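GTPase activator-like protein (Chaetomium thermophilum, PDB 6SSH) probably acts as a GTPase activator, the crystallised piece being the Rap/ran-GAP domain, a TSC2-type GAP domain. Local coordinates at residues 96-110 with 120-133. Sequence-based numbering, arbitrary orientation.
Sequences KRHIGNDFVNIVWND and FPSQFNYVYIVITP
Val104 to Trp108 pair in register with Val127 to Ile131 as neighbouring parallel strands in the mixed sheet of the Rap/ran-GAP domain; the axes of the short strand segments run 21° from parallel. Backbone N-H groups bond alternately across the pair, from Val127 N to Phe103 O, which also accepts from Tyr126 N, through to Asn109 N to Ile131 O.

Just before the strands, Phe103 and Tyr126 lie as a near-parallel aromatic pair, planes 8° apart but slid so that the rings barely overlap. Both place CG anti to the carbonyl carbon (chi1 -67° in Phe103), which sends the rings out side by side in the same direction. Along Phe103, CB lies 3.9 Å from Tyr126 CD2, and CG is 3.7 Å from Tyr126 CE2. Phe103 CD1 meets Phe124 O at the ring edge, at 3.2 Å. Phe103 CE1 approaches Tyr126 OH at 3.5 Å, whereas Phe103 CZ at the tip is 4.1 Å from the same oxygen. Ser198 of helix 183-201 touches both aromatic side chains.

The preceding turns are joined by Asn125, whose ND2 donates to Ile99 O (2.9 Å) in that carbonyl's plane. Asn105 ND2 and Asp102 N also donate to Ile99 O, giving this buried turn oxygen three donors. Tyr128 OH fixes the other end of the Asn125 amide, donating to a lone pair of OD1 at 2.6 Å. Farther along, Ile131 CG2 sits over one face of the Trp108 indole, 3.8 Å from CE3.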
# COMPACT_ATOMS: atom_id res chain seq x y z
N LYS A 96 6.70 6.47 8.42
CA LYS A 96 5.52 6.28 9.27
C LYS A 96 4.58 7.44 9.17
O LYS A 96 3.34 7.28 9.29
CB LYS A 96 5.90 5.96 10.72
CG LYS A 96 4.83 5.67 11.70
CD LYS A 96 3.97 4.48 11.33
CE LYS A 96 2.76 4.26 12.23
NZ LYS A 96 3.13 3.85 13.59
N ARG A 97 5.10 8.66 8.98
CA ARG A 97 4.24 9.83 8.97
C ARG A 97 3.26 9.75 7.81
O ARG A 97 2.16 10.36 7.92
CB ARG A 97 5.02 11.15 8.92
CG ARG A 97 5.56 11.51 7.52
CD ARG A 97 6.40 12.80 7.62
NE ARG A 97 6.44 13.53 6.36
CZ ARG A 97 7.30 13.32 5.41
NH1 ARG A 97 7.25 14.06 4.34
NH2 ARG A 97 8.19 12.34 5.44
N HIS A 98 3.61 9.06 6.75
CA HIS A 98 2.66 8.89 5.64
C HIS A 98 1.67 7.78 5.94
O HIS A 98 0.48 8.04 6.03
CB HIS A 98 3.39 8.61 4.34
CG HIS A 98 4.35 9.67 3.97
ND1 HIS A 98 3.92 10.93 3.64
CD2 HIS A 98 5.68 9.64 3.82
CE1 HIS A 98 5.01 11.67 3.36
NE2 HIS A 98 6.07 10.91 3.48
N ILE A 99 2.16 6.57 6.15
CA ILE A 99 1.22 5.44 6.31
C ILE A 99 0.45 5.55 7.61
O ILE A 99 -0.73 5.14 7.61
CB ILE A 99 1.90 4.08 6.08
CG1 ILE A 99 2.92 3.87 7.18
CG2 ILE A 99 2.48 4.00 4.63
CD1 ILE A 99 2.53 2.80 8.09
N GLY A 100 0.97 6.14 8.65
CA GLY A 100 0.23 6.29 9.90
C GLY A 100 -0.87 7.30 9.82
O GLY A 100 -1.78 7.29 10.66
N ASN A 101 -0.86 8.14 8.79
CA ASN A 101 -1.89 9.15 8.58
C ASN A 101 -2.79 8.81 7.39
O ASN A 101 -3.59 9.66 7.01
CB ASN A 101 -1.25 10.54 8.45
CG ASN A 101 -0.86 11.05 9.79
OD1 ASN A 101 -1.69 11.33 10.67
ND2 ASN A 101 0.46 11.12 10.01
N ASP A 102 -2.62 7.61 6.83
CA ASP A 102 -3.47 7.15 5.72
C ASP A 102 -4.52 6.23 6.27
O ASP A 102 -4.25 5.24 6.94
CB ASP A 102 -2.61 6.41 4.74
CG ASP A 102 -1.64 7.31 3.96
OD1 ASP A 102 -1.88 8.53 3.90
OD2 ASP A 102 -0.69 6.74 3.37
N PHE A 103 -5.77 6.53 5.93
CA PHE A 103 -6.88 5.70 6.40
C PHE A 103 -6.73 4.28 5.85
O PHE A 103 -7.11 3.31 6.52
CB PHE A 103 -8.22 6.32 5.99
CG PHE A 103 -8.55 7.64 6.68
CD1 PHE A 103 -8.19 7.89 7.99
CD2 PHE A 103 -9.26 8.62 5.96
CE1 PHE A 103 -8.55 9.14 8.60
CE2 PHE A 103 -9.66 9.82 6.56
CZ PHE A 103 -9.26 10.09 7.87
N VAL A 104 -6.32 4.15 4.61
CA VAL A 104 -6.23 2.90 3.87
C VAL A 104 -4.79 2.61 3.51
O VAL A 104 -4.10 3.50 2.99
CB VAL A 104 -7.06 3.01 2.57
CG1 VAL A 104 -7.02 1.71 1.82
CG2 VAL A 104 -8.51 3.42 2.91
N ASN A 105 -4.35 1.37 3.76
CA ASN A 105 -3.03 0.88 3.39
C ASN A 105 -3.12 -0.47 2.74
O ASN A 105 -3.85 -1.33 3.25
CB ASN A 105 -2.09 0.81 4.64
CG ASN A 105 -1.66 2.16 5.11
OD1 ASN A 105 -0.81 2.78 4.50
ND2 ASN A 105 -2.23 2.63 6.15
N ILE A 106 -2.41 -0.64 1.68
CA ILE A 106 -2.21 -1.90 0.98
C ILE A 106 -0.99 -2.57 1.55
O ILE A 106 0.09 -1.89 1.66
CB ILE A 106 -2.06 -1.66 -0.52
CG1 ILE A 106 -3.32 -1.02 -1.07
CG2 ILE A 106 -1.68 -2.95 -1.26
CD1 ILE A 106 -3.13 -0.37 -2.43
N VAL A 107 -1.05 -3.84 1.92
CA VAL A 107 0.05 -4.57 2.50
C VAL A 107 0.41 -5.75 1.63
O VAL A 107 -0.49 -6.59 1.35
CB VAL A 107 -0.33 -5.08 3.91
CG1 VAL A 107 0.79 -5.91 4.53
CG2 VAL A 107 -0.65 -3.92 4.83
N TRP A 108 1.60 -5.84 1.11
CA TRP A 108 2.07 -7.01 0.37
C TRP A 108 2.78 -7.89 1.38
O TRP A 108 3.91 -7.61 1.80
CB TRP A 108 2.97 -6.59 -0.79
CG TRP A 108 3.31 -7.79 -1.65
CD1 TRP A 108 4.10 -8.84 -1.34
CD2 TRP A 108 2.79 -8.06 -2.98
NE1 TRP A 108 4.13 -9.76 -2.38
CE2 TRP A 108 3.35 -9.26 -3.41
CE3 TRP A 108 1.97 -7.36 -3.84
CZ2 TRP A 108 3.06 -9.83 -4.67
CZ3 TRP A 108 1.68 -7.89 -5.09
CH2 TRP A 108 2.22 -9.12 -5.48
N ASN A 109 2.08 -8.92 1.85
CA ASN A 109 2.56 -9.74 2.94
C ASN A 109 3.37 -10.93 2.44
O ASN A 109 2.83 -12.01 2.19
CB ASN A 109 1.41 -10.20 3.80
CG ASN A 109 1.89 -11.06 4.96
OD1 ASN A 109 3.03 -10.97 5.38
ND2 ASN A 109 0.99 -11.92 5.47
N ASP A 110 4.67 -10.75 2.28
CA ASP A 110 5.59 -11.83 2.00
C ASP A 110 6.22 -12.39 3.28
O ASP A 110 7.20 -13.12 3.19
CB ASP A 110 6.68 -11.40 1.04
CG ASP A 110 6.41 -11.78 -0.39
OD1 ASP A 110 5.37 -12.43 -0.66
OD2 ASP A 110 7.19 -11.38 -1.27
N PHE A 120 1.02 -1.85 12.59
CA PHE A 120 1.43 -0.49 12.30
C PHE A 120 0.54 0.44 13.12
O PHE A 120 -0.37 1.10 12.59
CB PHE A 120 1.24 -0.16 10.80
CG PHE A 120 1.91 -1.11 9.87
CD1 PHE A 120 3.31 -1.11 9.71
CD2 PHE A 120 1.19 -1.97 9.11
CE1 PHE A 120 3.88 -2.02 8.81
CE2 PHE A 120 1.75 -2.84 8.21
CZ PHE A 120 3.10 -2.88 8.10
N PRO A 121 0.76 0.50 14.42
CA PRO A 121 -0.19 1.20 15.29
C PRO A 121 -0.43 2.66 14.90
O PRO A 121 0.44 3.47 14.69
CB PRO A 121 0.43 1.08 16.70
CG PRO A 121 1.80 0.54 16.51
CD PRO A 121 1.89 -0.10 15.15
N SER A 122 -1.71 2.97 14.74
CA SER A 122 -2.14 4.29 14.41
C SER A 122 -3.62 4.33 14.62
O SER A 122 -4.33 3.45 14.09
CB SER A 122 -1.90 4.65 12.95
OG SER A 122 -2.48 5.93 12.73
N GLN A 123 -4.05 5.40 15.24
CA GLN A 123 -5.48 5.64 15.37
C GLN A 123 -6.14 6.07 14.07
O GLN A 123 -7.35 6.28 14.07
CB GLN A 123 -5.75 6.71 16.41
CG GLN A 123 -5.24 8.07 16.10
CD GLN A 123 -5.26 8.96 17.33
OE1 GLN A 123 -6.04 8.73 18.26
NE2 GLN A 123 -4.37 9.95 17.37
N PHE A 124 -5.38 6.29 13.01
CA PHE A 124 -5.96 6.69 11.70
C PHE A 124 -5.97 5.57 10.68
O PHE A 124 -6.60 5.70 9.61
CB PHE A 124 -5.27 7.91 11.18
CG PHE A 124 -5.27 9.06 12.16
CD1 PHE A 124 -4.08 9.56 12.67
CD2 PHE A 124 -6.48 9.58 12.63
CE1 PHE A 124 -4.08 10.59 13.59
CE2 PHE A 124 -6.47 10.63 13.57
CZ PHE A 124 -5.26 11.12 14.05
N ASN A 125 -5.47 4.40 11.03
CA ASN A 125 -5.49 3.31 10.08
C ASN A 125 -6.79 2.54 10.25
O ASN A 125 -7.00 1.88 11.25
CB ASN A 125 -4.34 2.36 10.24
CG ASN A 125 -2.98 2.88 9.70
OD1 ASN A 125 -2.04 2.09 9.67
ND2 ASN A 125 -2.90 4.09 9.24
N TYR A 126 -7.68 2.67 9.30
CA TYR A 126 -8.98 2.05 9.39
C TYR A 126 -9.03 0.74 8.63
O TYR A 126 -9.77 -0.14 9.07
CB TYR A 126 -10.05 2.95 8.77
CG TYR A 126 -10.21 4.29 9.44
CD1 TYR A 126 -9.80 4.52 10.74
CD2 TYR A 126 -10.83 5.32 8.77
CE1 TYR A 126 -9.98 5.78 11.33
CE2 TYR A 126 -10.98 6.59 9.33
CZ TYR A 126 -10.56 6.80 10.60
OH TYR A 126 -10.75 8.06 11.16
N VAL A 127 -8.34 0.60 7.51
CA VAL A 127 -8.44 -0.53 6.59
C VAL A 127 -7.08 -0.94 6.10
O VAL A 127 -6.31 -0.04 5.67
CB VAL A 127 -9.29 -0.14 5.32
CG1 VAL A 127 -9.40 -1.34 4.35
CG2 VAL A 127 -10.70 0.34 5.73
N TYR A 128 -6.81 -2.24 6.09
CA TYR A 128 -5.66 -2.83 5.41
C TYR A 128 -6.19 -3.77 4.32
O TYR A 128 -7.07 -4.61 4.57
CB TYR A 128 -4.76 -3.62 6.37
CG TYR A 128 -4.14 -2.76 7.44
CD1 TYR A 128 -4.62 -2.83 8.75
CD2 TYR A 128 -3.15 -1.82 7.12
CE1 TYR A 128 -4.09 -2.07 9.74
CE2 TYR A 128 -2.63 -1.03 8.12
CZ TYR A 128 -3.12 -1.15 9.39
OH TYR A 128 -2.62 -0.36 10.46
N ILE A 129 -5.69 -3.62 3.12
CA ILE A 129 -5.94 -4.50 1.98
C ILE A 129 -4.75 -5.40 1.88
O ILE A 129 -3.65 -4.93 1.52
CB ILE A 129 -6.17 -3.75 0.70
CG1 ILE A 129 -7.40 -2.87 0.82
CG2 ILE A 129 -6.31 -4.71 -0.49
CD1 ILE A 129 -7.48 -1.78 -0.16
N VAL A 130 -4.84 -6.65 2.33
CA VAL A 130 -3.69 -7.53 2.52
C VAL A 130 -3.57 -8.50 1.36
O VAL A 130 -4.52 -9.25 1.07
CB VAL A 130 -3.77 -8.28 3.82
CG1 VAL A 130 -2.54 -9.06 4.01
CG2 VAL A 130 -4.02 -7.34 5.00
N ILE A 131 -2.46 -8.50 0.66
CA ILE A 131 -2.13 -9.33 -0.50
C ILE A 131 -1.17 -10.38 -0.01
O ILE A 131 -0.09 -10.04 0.47
CB ILE A 131 -1.47 -8.54 -1.63
CG1 ILE A 131 -2.41 -7.45 -2.13
CG2 ILE A 131 -1.00 -9.46 -2.75
CD1 ILE A 131 -1.75 -6.35 -2.97
N THR A 132 -1.47 -11.66 -0.13
CA THR A 132 -0.59 -12.73 0.30
C THR A 132 -0.41 -13.69 -0.86
O THR A 132 -1.38 -14.38 -1.22
CB THR A 132 -1.17 -13.47 1.49
OG1 THR A 132 -1.52 -12.54 2.52
CG2 THR A 132 -0.18 -14.43 2.08
N PRO A 133 0.78 -13.81 -1.44
CA PRO A 133 1.01 -14.80 -2.51
C PRO A 133 0.64 -16.20 -2.05
O PRO A 133 0.82 -16.60 -0.91
CB PRO A 133 2.47 -14.68 -2.78
CG PRO A 133 2.77 -13.20 -2.46
CD PRO A 133 1.96 -12.94 -1.23
O HOH W 1 -4.75 1.68 7.24